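LP15968p (PDB 3MN8) removes C-terminal arginine or lysine from peptides and proteins as a zinc-dependent metallocarboxypeptidase, this chain holding its first carboxypeptidase-like unit. Local coordinates at residues 61-66 with 74-79; 203-208 with 291-296; 257-262 with 321-326; 331-336 with 405-410. One frame throughout, in Å; residues are numbered along the deposited sequence.

Contact 1 comes first along the chain and closes a short beta hairpin, joining strands 61-68 and 74-80 at the edge of the large mixed sheet. Contact 2 closes a much longer loop of 82 residues, setting helix 196-205 against helix 289-296. It touches contact 1 through Trp204, which packs on Leu66 and Ala77. Contact 3 crosses contact 2: residues 257-262 lie inside that loop, while residues 321-326 follow it on helix 317-333. The two lie on opposite sides of the chain's centre. Contact 4 starts on the same helix and brings residues 331-336 to residues 405-410, joining the peptidase region to the transthyretin-like domain. None of the four nests inside another.

Contact 1 (61-66 with 74-79); sequences AKVHFL and NLLALQ
His64 NE2 donates to Gln79 OE1 at 2.6 Å across the two strands. The oxygen lies close to the plane of the imidazole, but the nitrogen sits 32° away from the plane of the amide carbonyl. His64 keeps CG beside its backbone N (chi1 -59°), while the Gln79 chain runs out extended, and this brings ring and amide together on one face. Gln79 CB lies at the ring edge, beside His64 NE2 and CD2. An alanine in place of His64 would probably leave Gln79 OE1 without this donor and the amide freer to turn.

The segments form an antiparallel beta hairpin at the edge of the mixed sheet of the M14 peptidase domain. Lys62 with Gln79 and His64 with Ala77 are hydrogen-bonded pairs, each joined by two backbone bonds. Leu66 N adds a bond to Leu75 O at 3.0 Å. Val63 with Leu78 and Phe65 with Leu76 are non-hydrogen-bonded pairs on the other face. There Val63 splits its branches: CG2 meets Leu78 CD1 at 3.7 Å, and CG1 meets Leu76 CD2 at 3.9 Å. Phe50 of helix 43-56 covers Val63 and Leu78. On the His64 face, Leu66 and Ala77 pack against Trp204 of helix 196-205.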
loop_
_atom_site.group_PDB
_atom_site.type_symbol
_atom_site.label_atom_id
_atom_site.label_comp_id
_atom_site.label_asym_id
_atom_site.label_seq_id
_atom_site.Cartn_x
_atom_site.Cartn_y
_atom_site.Cartn_z
ATOM N N ALA A 61 -4.742 -10.590 15.259
ATOM C CA ALA A 61 -4.122 -11.145 14.065
ATOM C C ALA A 61 -5.055 -12.153 13.421
ATOM O O ALA A 61 -5.573 -13.050 14.100
ATOM C CB ALA A 61 -2.793 -11.789 14.396
ATOM N N LYS A 62 -5.267 -11.986 12.115
ATOM C CA LYS A 62 -6.111 -12.882 11.327
ATOM C C LYS A 62 -5.509 -13.117 9.954
ATOM O O LYS A 62 -5.054 -12.181 9.306
ATOM C CB LYS A 62 -7.517 -12.300 11.176
ATOM C CG LYS A 62 -8.460 -13.167 10.350
ATOM C CD LYS A 62 -9.878 -12.616 10.408
ATOM C CE LYS A 62 -10.809 -13.386 9.497
ATOM N NZ LYS A 62 -10.757 -14.846 9.767
ATOM N N VAL A 63 -5.501 -14.372 9.515
ATOM C CA VAL A 63 -4.950 -14.719 8.213
ATOM C C VAL A 63 -6.033 -14.775 7.161
ATOM O O VAL A 63 -7.101 -15.336 7.389
ATOM C CB VAL A 63 -4.253 -16.076 8.231
ATOM C CG1 VAL A 63 -3.924 -16.504 6.819
ATOM C CG2 VAL A 63 -2.989 -16.017 9.091
ATOM N N HIS A 64 -5.727 -14.201 6.002
ATOM C CA HIS A 64 -6.632 -14.166 4.868
ATOM C C HIS A 64 -6.009 -14.850 3.661
ATOM O O HIS A 64 -4.847 -14.593 3.322
ATOM C CB HIS A 64 -6.958 -12.721 4.532
ATOM C CG HIS A 64 -7.593 -11.985 5.667
ATOM N ND1 HIS A 64 -8.958 -11.958 5.861
ATOM C CD2 HIS A 64 -7.050 -11.282 6.688
ATOM C CE1 HIS A 64 -9.230 -11.254 6.944
ATOM N NE2 HIS A 64 -8.090 -10.830 7.462
ATOM N N PHE A 65 -6.788 -15.728 3.031
ATOM C CA PHE A 65 -6.383 -16.419 1.806
ATOM C C PHE A 65 -6.864 -15.612 0.604
ATOM O O PHE A 65 -8.057 -15.313 0.491
ATOM C CB PHE A 65 -6.984 -17.827 1.791
ATOM C CG PHE A 65 -6.869 -18.540 0.471
ATOM C CD1 PHE A 65 -7.879 -18.454 -0.474
ATOM C CD2 PHE A 65 -5.766 -19.322 0.188
ATOM C CE1 PHE A 65 -7.778 -19.115 -1.682
ATOM C CE2 PHE A 65 -5.663 -19.993 -1.015
ATOM C CZ PHE A 65 -6.669 -19.886 -1.953
ATOM N N LEU A 66 -5.934 -15.242 -0.273
ATOM C CA LEU A 66 -6.244 -14.410 -1.435
ATOM C C LEU A 66 -6.306 -15.281 -2.677
ATOM O O LEU A 66 -7.034 -14.986 -3.625
ATOM C CB LEU A 66 -5.179 -13.336 -1.623
ATOM C CG LEU A 66 -4.854 -12.473 -0.402
ATOM C CD1 LEU A 66 -3.934 -11.348 -0.794
ATOM C CD2 LEU A 66 -6.109 -11.908 0.197
ATOM N N ASN A 74 0.265 -20.842 -1.511
ATOM C CA ASN A 74 -0.754 -19.956 -0.991
ATOM C C ASN A 74 -0.320 -18.505 -0.967
ATOM O O ASN A 74 0.754 -18.186 -0.477
ATOM C CB ASN A 74 -1.172 -20.390 0.413
ATOM C CG ASN A 74 -2.133 -21.569 0.395
ATOM O OD1 ASN A 74 -2.965 -21.711 -0.511
ATOM N ND2 ASN A 74 -2.022 -22.421 1.399
ATOM N N LEU A 75 -1.171 -17.635 -1.504
ATOM C CA LEU A 75 -0.991 -16.196 -1.389
ATOM C C LEU A 75 -1.778 -15.732 -0.175
ATOM O O LEU A 75 -3.007 -15.796 -0.171
ATOM C CB LEU A 75 -1.478 -15.481 -2.652
ATOM C CG LEU A 75 -0.603 -15.491 -3.921
ATOM C CD1 LEU A 75 0.352 -16.671 -3.947
ATOM C CD2 LEU A 75 -1.457 -15.499 -5.171
ATOM N N LEU A 76 -1.065 -15.270 0.853
ATOM C CA LEU A 76 -1.657 -15.001 2.163
ATOM C C LEU A 76 -1.458 -13.555 2.622
ATOM O O LEU A 76 -0.428 -12.943 2.341
ATOM C CB LEU A 76 -1.032 -15.922 3.213
ATOM C CG LEU A 76 -1.200 -17.432 3.084
ATOM C CD1 LEU A 76 -0.250 -18.155 4.038
ATOM C CD2 LEU A 76 -2.642 -17.837 3.348
ATOM N N ALA A 77 -2.437 -13.028 3.358
ATOM C CA ALA A 77 -2.333 -11.690 3.937
ATOM C C ALA A 77 -2.700 -11.714 5.404
ATOM O O ALA A 77 -3.784 -12.168 5.764
ATOM C CB ALA A 77 -3.233 -10.717 3.211
ATOM N N LEU A 78 -1.803 -11.213 6.249
ATOM C CA LEU A 78 -2.098 -11.115 7.667
ATOM C C LEU A 78 -2.704 -9.769 7.954
ATOM O O LEU A 78 -2.063 -8.744 7.732
ATOM C CB LEU A 78 -0.836 -11.283 8.514
ATOM C CG LEU A 78 -1.068 -11.401 10.031
ATOM C CD1 LEU A 78 -1.665 -12.764 10.389
ATOM C CD2 LEU A 78 0.215 -11.166 10.840
ATOM N N GLN A 79 -3.936 -9.782 8.448
ATOM C CA GLN A 79 -4.586 -8.585 8.973
ATOM C C GLN A 79 -4.305 -8.363 10.453
ATOM O O GLN A 79 -4.365 -9.293 11.251
ATOM C CB GLN A 79 -6.093 -8.679 8.788
ATOM C CG GLN A 79 -6.863 -7.713 9.627
ATOM C CD GLN A 79 -8.336 -7.993 9.567
ATOM O OE1 GLN A 79 -8.750 -9.116 9.290
ATOM N NE2 GLN A 79 -9.144 -6.975 9.834
#

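Contact 2 (203-208 with 291-296); sequences NWIVSK and DFNYAF
Ile205 and Asn293 stand opposite each other with their CA atoms 7.0 Å apart. Val206 and Phe296 form the next pair, at 7.6 Å between CA atoms. Residues 203-205 are the last turn of helix 196-205, while 291-296 belong to helix 289-296. No hydrogen bond crosses between the two segments.

Ile205 carries most of the contact. Its CB points at the other helix, and both branches touch both Phe292 and Asn293. CG1 lies beside the backbone N (chi1 -62°), and Ile205 CD1 beyond it sits between Asn293 ND2, at 3.8 Å, and Phe292 CE2, at 4.1 Å. Ile205 CG2 comes closest to Asn293 OD1, at 3.3 Å. The Ile205 and Asn293 side chains cross at about a right angle.

The two helices belong to the alpha/beta catalytic domain, and Ile205 also touches Lys95 on its central strand 93-97. Lys95 NZ bonds Asn293 OD1, and Asn293 ND2 donates to Met289 O, so both ends of this buried amide have partners. A glycine at Ile205 would probably open a gap beside Phe292 and leave the Asn293 amide without its apolar cover.

Val206 adds a looser, more exposed margin. Val206 CG1 is 4.4 Å from Phe292 CZ and 4.1 Å from Phe296 O. Within the other helix, Phe296 CB lies over one face of the Phe292 ring. Nearby, the backbone oxygen of Trp204 takes two donors, Ser207 N and Ser207 OG.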
loop_
_atom_site.group_PDB
_atom_site.type_symbol
_atom_site.label_atom_id
_atom_site.label_comp_id
_atom_site.label_asym_id
_atom_site.label_seq_id
_atom_site.Cartn_x
_atom_site.Cartn_y
_atom_site.Cartn_z
ATOM N N ASN A 203 -8.834 -8.957 -7.366
ATOM C CA ASN A 203 -10.054 -9.264 -6.634
ATOM C C ASN A 203 -10.026 -8.660 -5.261
ATOM O O ASN A 203 -11.023 -8.134 -4.765
ATOM C CB ASN A 203 -10.198 -10.776 -6.473
ATOM C CG ASN A 203 -10.940 -11.412 -7.616
ATOM O OD1 ASN A 203 -11.104 -10.818 -8.691
ATOM N ND2 ASN A 203 -11.404 -12.638 -7.394
ATOM N N TRP A 204 -8.863 -8.766 -4.642
ATOM C CA TRP A 204 -8.682 -8.304 -3.285
ATOM C C TRP A 204 -8.778 -6.795 -3.235
ATOM O O TRP A 204 -9.560 -6.225 -2.467
ATOM C CB TRP A 204 -7.331 -8.779 -2.765
ATOM C CG TRP A 204 -7.157 -8.599 -1.308
ATOM C CD1 TRP A 204 -8.041 -8.952 -0.327
ATOM C CD2 TRP A 204 -6.017 -8.028 -0.640
ATOM N NE1 TRP A 204 -7.527 -8.621 0.912
ATOM C CE2 TRP A 204 -6.286 -8.056 0.745
ATOM C CE3 TRP A 204 -4.805 -7.490 -1.079
ATOM C CZ2 TRP A 204 -5.384 -7.565 1.690
ATOM C CZ3 TRP A 204 -3.915 -7.006 -0.141
ATOM C CH2 TRP A 204 -4.207 -7.046 1.225
ATOM N N ILE A 205 -7.998 -6.148 -4.086
ATOM C CA ILE A 205 -7.900 -4.687 -4.087
ATOM C C ILE A 205 -9.273 -4.007 -4.215
ATOM O O ILE A 205 -9.526 -2.982 -3.569
ATOM C CB ILE A 205 -6.901 -4.187 -5.185
ATOM C CG1 ILE A 205 -5.488 -4.706 -4.902
ATOM C CG2 ILE A 205 -6.874 -2.676 -5.262
ATOM C CD1 ILE A 205 -4.546 -4.614 -6.084
ATOM N N VAL A 206 -10.157 -4.585 -5.027
ATOM C CA VAL A 206 -11.485 -4.009 -5.250
ATOM C C VAL A 206 -12.508 -4.528 -4.237
ATOM O O VAL A 206 -13.663 -4.095 -4.227
ATOM C CB VAL A 206 -12.006 -4.286 -6.682
ATOM C CG1 VAL A 206 -11.116 -3.609 -7.722
ATOM C CG2 VAL A 206 -12.097 -5.781 -6.937
ATOM N N SER A 207 -12.070 -5.437 -3.368
ATOM C CA SER A 207 -12.978 -6.098 -2.432
ATOM C C SER A 207 -13.190 -5.288 -1.154
ATOM O O SER A 207 -14.157 -5.504 -0.424
ATOM C CB SER A 207 -12.480 -7.515 -2.107
ATOM O OG SER A 207 -11.528 -7.516 -1.055
ATOM N N LYS A 208 -12.286 -4.355 -0.897
ATOM C CA LYS A 208 -12.367 -3.504 0.282
ATOM C C LYS A 208 -11.941 -2.086 -0.060
ATOM O O LYS A 208 -11.155 -1.864 -0.973
ATOM C CB LYS A 208 -11.454 -4.042 1.390
ATOM C CG LYS A 208 -11.799 -5.439 1.835
ATOM C CD LYS A 208 -11.015 -5.884 3.059
ATOM C CE LYS A 208 -11.670 -7.157 3.617
ATOM N NZ LYS A 208 -11.043 -7.743 4.842
ATOM N N ASP A 291 -0.588 1.911 -10.371
ATOM C CA ASP A 291 -1.568 2.747 -11.043
ATOM C C ASP A 291 -2.933 2.074 -11.052
ATOM O O ASP A 291 -3.959 2.749 -11.174
ATOM C CB ASP A 291 -1.107 3.123 -12.462
ATOM C CG ASP A 291 0.031 4.150 -12.459
ATOM O OD1 ASP A 291 0.538 4.488 -11.363
ATOM O OD2 ASP A 291 0.415 4.624 -13.551
ATOM N N PHE A 292 -2.944 0.747 -10.914
ATOM C CA PHE A 292 -4.212 0.032 -10.922
ATOM C C PHE A 292 -5.027 0.362 -9.669
ATOM O O PHE A 292 -6.234 0.612 -9.746
ATOM C CB PHE A 292 -4.025 -1.472 -11.068
ATOM C CG PHE A 292 -5.272 -2.247 -10.807
ATOM C CD1 PHE A 292 -6.141 -2.536 -11.844
ATOM C CD2 PHE A 292 -5.597 -2.669 -9.520
ATOM C CE1 PHE A 292 -7.319 -3.241 -11.614
ATOM C CE2 PHE A 292 -6.761 -3.379 -9.284
ATOM C CZ PHE A 292 -7.627 -3.663 -10.329
ATOM N N ASN A 293 -4.360 0.389 -8.524
ATOM C CA ASN A 293 -4.990 0.861 -7.298
ATOM C C ASN A 293 -5.699 2.213 -7.461
ATOM O O ASN A 293 -6.876 2.368 -7.117
ATOM C CB ASN A 293 -3.959 0.936 -6.169
ATOM C CG ASN A 293 -3.723 -0.417 -5.497
ATOM O OD1 ASN A 293 -4.310 -0.721 -4.448
ATOM N ND2 ASN A 293 -2.859 -1.234 -6.099
ATOM N N TYR A 294 -4.978 3.184 -8.004
ATOM C CA TYR A 294 -5.476 4.552 -8.054
ATOM C C TYR A 294 -6.645 4.689 -9.017
ATOM O O TYR A 294 -7.659 5.315 -8.701
ATOM C CB TYR A 294 -4.344 5.515 -8.438
ATOM C CG TYR A 294 -4.727 6.980 -8.406
ATOM C CD1 TYR A 294 -5.125 7.596 -7.212
ATOM C CD2 TYR A 294 -4.678 7.757 -9.569
ATOM C CE1 TYR A 294 -5.471 8.945 -7.182
ATOM C CE2 TYR A 294 -5.019 9.103 -9.552
ATOM C CZ TYR A 294 -5.416 9.696 -8.357
ATOM O OH TYR A 294 -5.752 11.038 -8.342
ATOM N N ALA A 295 -6.492 4.077 -10.186
ATOM C CA ALA A 295 -7.428 4.247 -11.295
ATOM C C ALA A 295 -8.688 3.394 -11.182
ATOM O O ALA A 295 -9.689 3.706 -11.815
ATOM C CB ALA A 295 -6.726 3.971 -12.616
ATOM N N PHE A 296 -8.647 2.321 -10.395
ATOM C CA PHE A 296 -9.785 1.409 -10.331
ATOM C C PHE A 296 -10.284 1.245 -8.909
ATOM O O PHE A 296 -11.081 0.344 -8.616
ATOM C CB PHE A 296 -9.411 0.045 -10.910
ATOM C CG PHE A 296 -9.023 0.083 -12.377
ATOM C CD1 PHE A 296 -7.724 0.394 -12.767
ATOM C CD2 PHE A 296 -9.961 -0.201 -13.366
ATOM C CE1 PHE A 296 -7.373 0.420 -14.115
ATOM C CE2 PHE A 296 -9.608 -0.171 -14.721
ATOM C CZ PHE A 296 -8.317 0.140 -15.089
#

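Contact 3 (257-262 with 321-326); sequences DNHPIM and WQRNKA
His259 holds CG opposite the backbone N (chi1 -169°), which brings the ring up to helix 317-333. This torsion lays one face of the imidazole under Arg323 CB, which the helix backbone holds 4.2 Å from the centroid of the His259 ring. This is a CH-pi contact, shifted toward the rim of the ring. Met262 CE lies over the opposite face, so the ring is held between two aliphatic groups.

At the ring edge, Asn324 OD1 lies near the imidazole plane, 3.4 Å from His259 CD2. The amide is turned 81° from the ring. The main partners of this amide are elsewhere: Asn324 OD1 bonds Tyr255 OH, and Asn324 ND2 bonds Glu320 O. On the loop side, Ile261 N donates to His259 ND1 at 3.2 Å, almost in the ring plane, which helps fix the ring's rotation.

Asn258 and Pro260 flank the histidine. Asn258 CB comes within 4.2 Å of Ala326 C, and Pro260 CD lies 4.0 Å from Arg323 O. The contact thus seats the loop that follows helix 245-257 on the long helix 317-333 of the zinc carboxypeptidase domain, with the Asn324 side chain about 9 Å from that of Glu305, the predicted proton donor/acceptor.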
loop_
_atom_site.group_PDB
_atom_site.type_symbol
_atom_site.label_atom_id
_atom_site.label_comp_id
_atom_site.label_asym_id
_atom_site.label_seq_id
_atom_site.Cartn_x
_atom_site.Cartn_y
_atom_site.Cartn_z
ATOM N N ASP A 257 12.049 10.773 3.409
ATOM C CA ASP A 257 12.544 11.703 4.426
ATOM C C ASP A 257 12.980 10.930 5.674
ATOM O O ASP A 257 13.972 11.275 6.313
ATOM C CB ASP A 257 11.482 12.762 4.788
ATOM C CG ASP A 257 11.321 13.843 3.714
ATOM O OD1 ASP A 257 11.944 13.714 2.645
ATOM O OD2 ASP A 257 10.571 14.829 3.934
ATOM N N ASN A 258 12.235 9.878 6.006
ATOM C CA ASN A 258 12.522 9.060 7.180
ATOM C C ASN A 258 13.507 7.914 6.938
ATOM O O ASN A 258 13.729 7.085 7.818
ATOM C CB ASN A 258 11.224 8.513 7.771
ATOM C CG ASN A 258 10.491 9.549 8.598
ATOM O OD1 ASN A 258 10.853 9.813 9.750
ATOM N ND2 ASN A 258 9.459 10.155 8.015
ATOM N N HIS A 259 14.095 7.872 5.746
ATOM C CA HIS A 259 15.006 6.799 5.372
ATOM C C HIS A 259 16.380 7.402 5.145
ATOM O O HIS A 259 16.601 8.095 4.157
ATOM C CB HIS A 259 14.508 6.086 4.105
ATOM C CG HIS A 259 15.238 4.810 3.796
ATOM N ND1 HIS A 259 16.597 4.765 3.560
ATOM C CD2 HIS A 259 14.794 3.535 3.670
ATOM C CE1 HIS A 259 16.957 3.519 3.307
ATOM N NE2 HIS A 259 15.884 2.751 3.371
ATOM N N PRO A 260 17.311 7.142 6.064
ATOM C CA PRO A 260 18.627 7.799 6.116
ATOM C C PRO A 260 19.408 7.748 4.803
ATOM O O PRO A 260 20.289 8.575 4.602
ATOM C CB PRO A 260 19.378 6.991 7.177
ATOM C CG PRO A 260 18.313 6.402 8.030
ATOM C CD PRO A 260 17.158 6.118 7.111
ATOM N N ILE A 261 19.105 6.785 3.940
ATOM C CA ILE A 261 19.880 6.578 2.713
ATOM C C ILE A 261 19.115 6.998 1.457
ATOM O O ILE A 261 19.675 7.629 0.546
ATOM C CB ILE A 261 20.329 5.100 2.578
ATOM C CG1 ILE A 261 21.416 4.778 3.612
ATOM C CG2 ILE A 261 20.813 4.797 1.151
ATOM C CD1 ILE A 261 21.768 3.310 3.679
ATOM N N MET A 262 17.836 6.634 1.427
ATOM C CA MET A 262 16.906 7.053 0.378
ATOM C C MET A 262 16.790 8.577 0.305
ATOM O O MET A 262 16.766 9.148 -0.776
ATOM C CB MET A 262 15.529 6.422 0.626
ATOM C CG MET A 262 14.513 6.631 -0.489
ATOM S SD MET A 262 13.010 5.695 -0.127
ATOM C CE MET A 262 13.677 4.038 -0.086
ATOM N N TRP A 321 16.064 -3.391 8.398
ATOM C CA TRP A 321 14.967 -3.172 9.337
ATOM C C TRP A 321 15.064 -1.809 10.032
ATOM O O TRP A 321 14.085 -1.059 10.073
ATOM C CB TRP A 321 14.857 -4.295 10.378
ATOM C CG TRP A 321 13.960 -3.899 11.518
ATOM C CD1 TRP A 321 14.345 -3.554 12.772
ATOM C CD2 TRP A 321 12.531 -3.753 11.480
ATOM N NE1 TRP A 321 13.252 -3.223 13.529
ATOM C CE2 TRP A 321 12.122 -3.333 12.760
ATOM C CE3 TRP A 321 11.557 -3.936 10.487
ATOM C CZ2 TRP A 321 10.778 -3.095 13.081
ATOM C CZ3 TRP A 321 10.222 -3.705 10.812
ATOM C CH2 TRP A 321 9.848 -3.293 12.098
ATOM N N GLN A 322 16.239 -1.487 10.566
ATOM C CA GLN A 322 16.411 -0.248 11.318
ATOM C C GLN A 322 16.209 1.003 10.466
ATOM O O GLN A 322 15.734 2.026 10.965
ATOM C CB GLN A 322 17.773 -0.202 12.002
ATOM C CG GLN A 322 17.676 0.029 13.493
ATOM C CD GLN A 322 17.067 -1.153 14.219
ATOM O OE1 GLN A 322 16.223 -0.989 15.105
ATOM N NE2 GLN A 322 17.488 -2.358 13.843
ATOM N N ARG A 323 16.563 0.920 9.186
ATOM C CA ARG A 323 16.369 2.045 8.264
ATOM C C ARG A 323 14.902 2.269 7.894
ATOM O O ARG A 323 14.391 3.394 7.949
ATOM C CB ARG A 323 17.183 1.823 6.990
ATOM C CG ARG A 323 18.623 1.477 7.276
ATOM C CD ARG A 323 19.352 1.063 6.019
ATOM N NE ARG A 323 20.802 1.113 6.182
ATOM C CZ ARG A 323 21.653 0.618 5.293
ATOM N NH1 ARG A 323 21.181 0.039 4.192
ATOM N NH2 ARG A 323 22.963 0.697 5.500
ATOM N N ASN A 324 14.226 1.191 7.513
ATOM C CA ASN A 324 12.881 1.301 6.991
ATOM C C ASN A 324 11.843 1.384 8.095
ATOM O O ASN A 324 10.702 1.787 7.859
ATOM C CB ASN A 324 12.583 0.125 6.074
ATOM C CG ASN A 324 13.454 0.122 4.833
ATOM O OD1 ASN A 324 13.028 0.575 3.771
ATOM N ND2 ASN A 324 14.683 -0.387 4.960
ATOM N N LYS A 325 12.248 1.005 9.302
ATOM C CA LYS A 325 11.355 0.987 10.464
ATOM C C LYS A 325 10.478 2.241 10.590
ATOM O O LYS A 325 9.252 2.141 10.597
ATOM C CB LYS A 325 12.182 0.796 11.738
ATOM C CG LYS A 325 11.404 0.425 12.987
ATOM C CD LYS A 325 12.369 0.451 14.145
ATOM C CE LYS A 325 11.732 0.008 15.431
ATOM N NZ LYS A 325 12.772 -0.069 16.491
ATOM N N ALA A 326 11.122 3.404 10.697
ATOM C CA ALA A 326 10.439 4.691 10.837
ATOM C C ALA A 326 9.603 5.078 9.607
ATOM O O ALA A 326 8.482 5.597 9.733
ATOM C CB ALA A 326 11.448 5.786 11.150
#

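Contact 4 (331-336 with 405-410); sequences LLRQAH and DNQEAL
Arg333 is the first residue of 331-336 to approach the other segment, and only loosely. Arg333 NH1 comes to 4.5 Å from Gln407 NE2, an oblique meeting of two donor groups. The firm partner of its guanidinium is elsewhere: Arg333 NH2 bonds Asp127 O.

His336 makes the main contact. Its CA-CB bond is directed at the facing loop, and His336 CB lies 3.5 Å from Gln407 O. CG lies beside the backbone N (chi1 -63°), with His336 ND1 4.4 Å from Glu408 CG. The far nitrogen, NE2, is hydrogen-bonded to Thr135 OG1. The backbone oxygen of His336 is 3.0 Å from Ala409 N, but the angle is poor for a hydrogen bond.

Residues 405-410 lead into strand 410-415 of the transthyretin-like domain, so this is part of the seam between the two domains. Glu408 OE2 pairs with Lys340 NZ in a salt bridge, and His336 ND1 stays 5.2 Å from that oxygen. The seam therefore rests here on van der Waals contact between the segments, while Arg333, His336 and Glu408 bond to Asp127, Thr135 and Lys340.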
loop_
_atom_site.group_PDB
_atom_site.type_symbol
_atom_site.label_atom_id
_atom_site.label_comp_id
_atom_site.label_asym_id
_atom_site.label_seq_id
_atom_site.Cartn_x
_atom_site.Cartn_y
_atom_site.Cartn_z
ATOM N N LEU A 331 4.629 6.272 7.179
ATOM C CA LEU A 331 3.817 6.179 5.967
ATOM C C LEU A 331 2.440 5.680 6.355
ATOM O O LEU A 331 1.426 6.216 5.918
ATOM C CB LEU A 331 4.450 5.228 4.953
ATOM C CG LEU A 331 3.799 5.136 3.569
ATOM C CD1 LEU A 331 4.607 4.229 2.663
ATOM C CD2 LEU A 331 2.383 4.610 3.658
ATOM N N LEU A 332 2.404 4.652 7.188
ATOM C CA LEU A 332 1.122 4.110 7.610
ATOM C C LEU A 332 0.279 5.209 8.215
ATOM O O LEU A 332 -0.897 5.325 7.897
ATOM C CB LEU A 332 1.297 2.946 8.589
ATOM C CG LEU A 332 1.805 1.664 7.905
ATOM C CD1 LEU A 332 2.212 0.595 8.901
ATOM C CD2 LEU A 332 0.774 1.124 6.934
ATOM N N ARG A 333 0.887 6.039 9.057
ATOM C CA ARG A 333 0.148 7.123 9.727
ATOM C C ARG A 333 -0.355 8.196 8.764
ATOM O O ARG A 333 -1.179 9.033 9.131
ATOM C CB ARG A 333 0.972 7.741 10.857
ATOM C CG ARG A 333 1.546 6.688 11.792
ATOM C CD ARG A 333 1.863 7.212 13.184
ATOM N NE ARG A 333 0.676 7.300 14.016
ATOM C CZ ARG A 333 0.460 6.673 15.173
ATOM N NH1 ARG A 333 -0.690 6.888 15.784
ATOM N NH2 ARG A 333 1.352 5.856 15.728
ATOM N N GLN A 334 0.128 8.154 7.526
ATOM C CA GLN A 334 -0.363 9.041 6.476
ATOM C C GLN A 334 -1.772 8.632 6.012
ATOM O O GLN A 334 -2.484 9.414 5.380
ATOM C CB GLN A 334 0.608 9.055 5.297
ATOM C CG GLN A 334 1.889 9.858 5.527
ATOM C CD GLN A 334 1.628 11.360 5.555
ATOM O OE1 GLN A 334 1.254 11.960 4.547
ATOM N NE2 GLN A 334 1.822 11.968 6.712
ATOM N N ALA A 335 -2.191 7.417 6.336
ATOM C CA ALA A 335 -3.558 7.021 6.056
ATOM C C ALA A 335 -4.525 7.772 6.969
ATOM O O ALA A 335 -5.725 7.494 6.994
ATOM C CB ALA A 335 -3.729 5.521 6.217
ATOM N N HIS A 336 -4.013 8.730 7.726
ATOM C CA HIS A 336 -4.886 9.445 8.643
ATOM C C HIS A 336 -5.043 10.906 8.321
ATOM O O HIS A 336 -5.847 11.595 8.949
ATOM C CB HIS A 336 -4.425 9.247 10.068
ATOM C CG HIS A 336 -4.501 7.822 10.510
ATOM N ND1 HIS A 336 -5.696 7.200 10.803
ATOM C CD2 HIS A 336 -3.535 6.889 10.681
ATOM C CE1 HIS A 336 -5.459 5.948 11.158
ATOM N NE2 HIS A 336 -4.157 5.734 11.092
ATOM N N ASP A 405 -2.418 17.852 11.863
ATOM C CA ASP A 405 -1.737 17.903 13.151
ATOM C C ASP A 405 -2.264 16.820 14.092
ATOM O O ASP A 405 -1.480 16.155 14.789
ATOM C CB ASP A 405 -1.908 19.294 13.784
ATOM C CG ASP A 405 -0.956 19.536 14.953
ATOM O OD1 ASP A 405 -0.507 18.561 15.599
ATOM O OD2 ASP A 405 -0.656 20.716 15.234
ATOM N N ASN A 406 -3.586 16.641 14.111
ATOM C CA ASN A 406 -4.181 15.657 15.006
ATOM C C ASN A 406 -4.120 14.236 14.482
ATOM O O ASN A 406 -3.896 13.996 13.291
ATOM C CB ASN A 406 -5.623 15.987 15.386
ATOM C CG ASN A 406 -6.232 14.924 16.292
ATOM O OD1 ASN A 406 -5.783 14.724 17.422
ATOM N ND2 ASN A 406 -7.235 14.213 15.784
ATOM N N GLN A 407 -4.349 13.305 15.402
ATOM C CA GLN A 407 -4.104 11.898 15.162
ATOM C C GLN A 407 -5.004 11.291 14.098
ATOM O O GLN A 407 -4.597 10.366 13.400
ATOM C CB GLN A 407 -4.215 11.116 16.470
ATOM C CG GLN A 407 -2.920 11.066 17.262
ATOM C CD GLN A 407 -3.061 10.294 18.564
ATOM O OE1 GLN A 407 -4.142 10.236 19.153
ATOM N NE2 GLN A 407 -1.962 9.700 19.024
ATOM N N GLU A 408 -6.222 11.802 13.967
ATOM C CA GLU A 408 -7.159 11.224 13.011
ATOM C C GLU A 408 -7.830 12.256 12.103
ATOM O O GLU A 408 -8.077 13.400 12.505
ATOM C CB GLU A 408 -8.176 10.320 13.720
ATOM C CG GLU A 408 -7.507 9.097 14.338
ATOM C CD GLU A 408 -8.475 8.077 14.904
ATOM O OE1 GLU A 408 -8.182 7.552 15.998
ATOM O OE2 GLU A 408 -9.514 7.791 14.264
ATOM N N ALA A 409 -8.088 11.833 10.865
ATOM C CA ALA A 409 -8.663 12.681 9.834
ATOM C C ALA A 409 -9.901 13.398 10.344
ATOM O O ALA A 409 -10.700 12.838 11.103
ATOM C CB ALA A 409 -9.000 11.864 8.603
ATOM N N LEU A 410 -10.039 14.647 9.920
ATOM C CA LEU A 410 -11.160 15.478 10.306
ATOM C C LEU A 410 -12.477 14.878 9.829
ATOM O O LEU A 410 -12.630 14.558 8.643
ATOM C CB LEU A 410 -10.974 16.875 9.728
ATOM C CG LEU A 410 -10.005 17.706 10.554
ATOM C CD1 LEU A 410 -9.358 18.791 9.706
ATOM C CD2 LEU A 410 -10.750 18.283 11.753
#